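Local structure of 378aa long hypothetical citrate synthase (Sulfolobus tokodaii, 1VGM) at residues Ser82-Met87 and Tyr136-Gly141. The protein is a dimeric, largely helical protein that probably belongs to the citrate synthase family. Sequence-based numbering, arbitrary orientation.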
loop_
_atom_site.group_PDB
_atom_site.type_symbol
_atom_site.label_atom_id
_atom_site.label_comp_id
_atom_site.label_asym_id
_atom_site.label_seq_id
_atom_site.Cartn_x
_atom_site.Cartn_y
_atom_site.Cartn_z
ATOM N N SER A 82 18.765 -7.342 9.305
ATOM C CA SER A 82 19.006 -8.670 8.776
ATOM C C SER A 82 18.426 -8.810 7.372
ATOM O O SER A 82 19.077 -9.325 6.468
ATOM C CB SER A 82 18.384 -9.713 9.706
ATOM O OG SER A 82 18.488 -11.004 9.140
ATOM N N THR A 83 17.198 -8.343 7.188
ATOM C CA THR A 83 16.519 -8.493 5.907
ATOM C C THR A 83 17.064 -7.550 4.832
ATOM O O THR A 83 17.309 -7.969 3.701
ATOM C CB THR A 83 15.010 -8.250 6.063
ATOM O OG1 THR A 83 14.456 -9.284 6.883
ATOM C CG2 THR A 83 14.319 -8.242 4.699
ATOM N N ILE A 84 17.247 -6.282 5.183
ATOM C CA ILE A 84 17.802 -5.291 4.258
ATOM C C ILE A 84 19.141 -5.771 3.696
ATOM O O ILE A 84 19.390 -5.727 2.481
ATOM C CB ILE A 84 18.008 -3.927 4.978
ATOM C CG1 ILE A 84 16.707 -3.127 4.963
ATOM C CG2 ILE A 84 19.118 -3.130 4.314
ATOM C CD1 ILE A 84 16.797 -1.812 5.736
ATOM N N PHE A 85 20.006 -6.234 4.588
ATOM C CA PHE A 85 21.356 -6.592 4.194
ATOM C C PHE A 85 21.449 -7.964 3.533
ATOM O O PHE A 85 22.511 -8.348 3.048
ATOM C CB PHE A 85 22.273 -6.512 5.411
ATOM C CG PHE A 85 22.721 -5.120 5.719
ATOM C CD1 PHE A 85 23.899 -4.619 5.165
ATOM C CD2 PHE A 85 21.909 -4.268 6.463
ATOM C CE1 PHE A 85 24.277 -3.297 5.360
ATOM C CE2 PHE A 85 22.277 -2.946 6.666
ATOM C CZ PHE A 85 23.463 -2.450 6.100
ATOM N N SER A 86 20.345 -8.702 3.503
ATOM C CA SER A 86 20.364 -10.028 2.893
ATOM C C SER A 86 19.841 -9.987 1.465
ATOM O O SER A 86 19.934 -10.971 0.743
ATOM C CB SER A 86 19.519 -11.007 3.706
ATOM O OG SER A 86 18.139 -10.765 3.491
ATOM N N MET A 87 19.292 -8.851 1.058
ATOM C CA MET A 87 18.734 -8.735 -0.280
ATOM C C MET A 87 19.815 -8.400 -1.293
ATOM O O MET A 87 20.871 -7.874 -0.940
ATOM C CB MET A 87 17.640 -7.671 -0.308
ATOM C CG MET A 87 16.262 -8.251 -0.033
ATOM S SD MET A 87 14.979 -7.041 -0.209
ATOM C CE MET A 87 14.973 -6.342 1.423
ATOM N N TYR A 136 21.193 2.628 1.634
ATOM C CA TYR A 136 22.418 3.041 0.951
ATOM C C TYR A 136 23.572 2.103 1.294
ATOM O O TYR A 136 24.292 1.634 0.412
ATOM C CB TYR A 136 22.798 4.479 1.326
ATOM C CG TYR A 136 24.210 4.857 0.935
ATOM C CD1 TYR A 136 24.574 4.993 -0.407
ATOM C CD2 TYR A 136 25.190 5.055 1.910
ATOM C CE1 TYR A 136 25.884 5.312 -0.769
ATOM C CE2 TYR A 136 26.500 5.378 1.564
ATOM C CZ TYR A 136 26.839 5.501 0.224
ATOM O OH TYR A 136 28.137 5.800 -0.102
ATOM N N ARG A 137 23.751 1.830 2.581
ATOM C CA ARG A 137 24.900 1.057 3.015
ATOM C C ARG A 137 24.849 -0.371 2.478
ATOM O O ARG A 137 25.851 -0.884 1.978
ATOM C CB ARG A 137 24.979 1.054 4.539
ATOM C CG ARG A 137 25.597 2.326 5.092
ATOM C CD ARG A 137 25.538 2.380 6.602
ATOM N NE ARG A 137 26.409 3.431 7.106
ATOM C CZ ARG A 137 27.735 3.356 7.158
ATOM N NH1 ARG A 137 28.356 2.208 6.932
ATOM N NH2 ARG A 137 28.440 4.439 7.440
ATOM N N ALA A 138 23.681 -1.003 2.572
ATOM C CA ALA A 138 23.485 -2.345 2.031
ATOM C C ALA A 138 23.799 -2.425 0.536
ATOM O O ALA A 138 24.439 -3.371 0.081
ATOM C CB ALA A 138 22.053 -2.803 2.286
ATOM N N LYS A 139 23.348 -1.441 -0.232
ATOM C CA LYS A 139 23.520 -1.504 -1.681
ATOM C C LYS A 139 24.974 -1.301 -2.072
ATOM O O LYS A 139 25.389 -1.721 -3.153
ATOM C CB LYS A 139 22.653 -0.453 -2.380
ATOM C CG LYS A 139 21.171 -0.810 -2.420
ATOM C CD LYS A 139 20.367 0.204 -3.224
ATOM C CE LYS A 139 20.707 0.126 -4.706
ATOM N NZ LYS A 139 20.382 -1.206 -5.308
ATOM N N GLU A 140 25.744 -0.667 -1.192
ATOM C CA GLU A 140 27.169 -0.457 -1.442
ATOM C C GLU A 140 28.013 -1.515 -0.740
ATOM O O GLU A 140 29.248 -1.444 -0.743
ATOM C CB GLU A 140 27.597 0.941 -0.972
ATOM C CG GLU A 140 26.977 2.085 -1.767
ATOM C CD GLU A 140 27.292 2.028 -3.252
ATOM O OE1 GLU A 140 26.508 2.587 -4.051
ATOM O OE2 GLU A 140 28.323 1.433 -3.625
ATOM N N GLY A 141 27.343 -2.494 -0.140
ATOM C CA GLY A 141 28.048 -3.530 0.594
ATOM C C GLY A 141 28.837 -2.990 1.769
ATOM O O GLY A 141 29.850 -3.560 2.162
#
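One face of the Phe85 ring lies against the methyl group of Ala138, whose CB sits 3.9 Å from the centroid of that ring and 14° off its normal, a CH-pi contact displaced slightly toward the rim. Phe85 CE1 slides past the methyl onto the helix backbone, 3.6 Å from Ala138 CA. Arg137 meets the ring obliquely through its aliphatic root, with CB 4.1 Å from Phe85 CZ. The Phe85 side chain also touches Pro144, in the loop after helix 117-139. Phe85 CG stands anti to its own carbonyl carbon (chi1 -81°), which carries the end of the side chain nearer to 136-141 than its CB bond alone would.

Ala138 is shared by two neighbours, for Ile84 CG2 also packs on its CB at 3.6 Å. Met96 of helix 93-108 touches both Ile84 and Ala138, extending this apolar patch. No hydrogen bond crosses between the segments.

The contact brings the chain around Ile84 and Phe85, on helix 78-84 and the turn that overlaps it, against the last turn of helix 117-139 in the largely helical fold of the citrate synthase family. The chain makes a type I turn from Ile84 to Met87, and there Thr83 O accepts both Ser86 N and, at 2.9 Å, Ser86 OG from the same face of its carbonyl plane. Helix 117-139 closes in a Schellman motif, with Gly141 at positive phi as C-prime and its N bonded to Ala138 O at 3.0 Å.

From its CB beside the phenyl ring, the Arg137 chain leads away, extended from CG to NE, and its guanidinium group binds Ala160 O through NE and Lys143 O through NH1. Thr83 faces the dimer interface, where its OG1 hydrogen-bonds Thr83 OG1 of the second subunit.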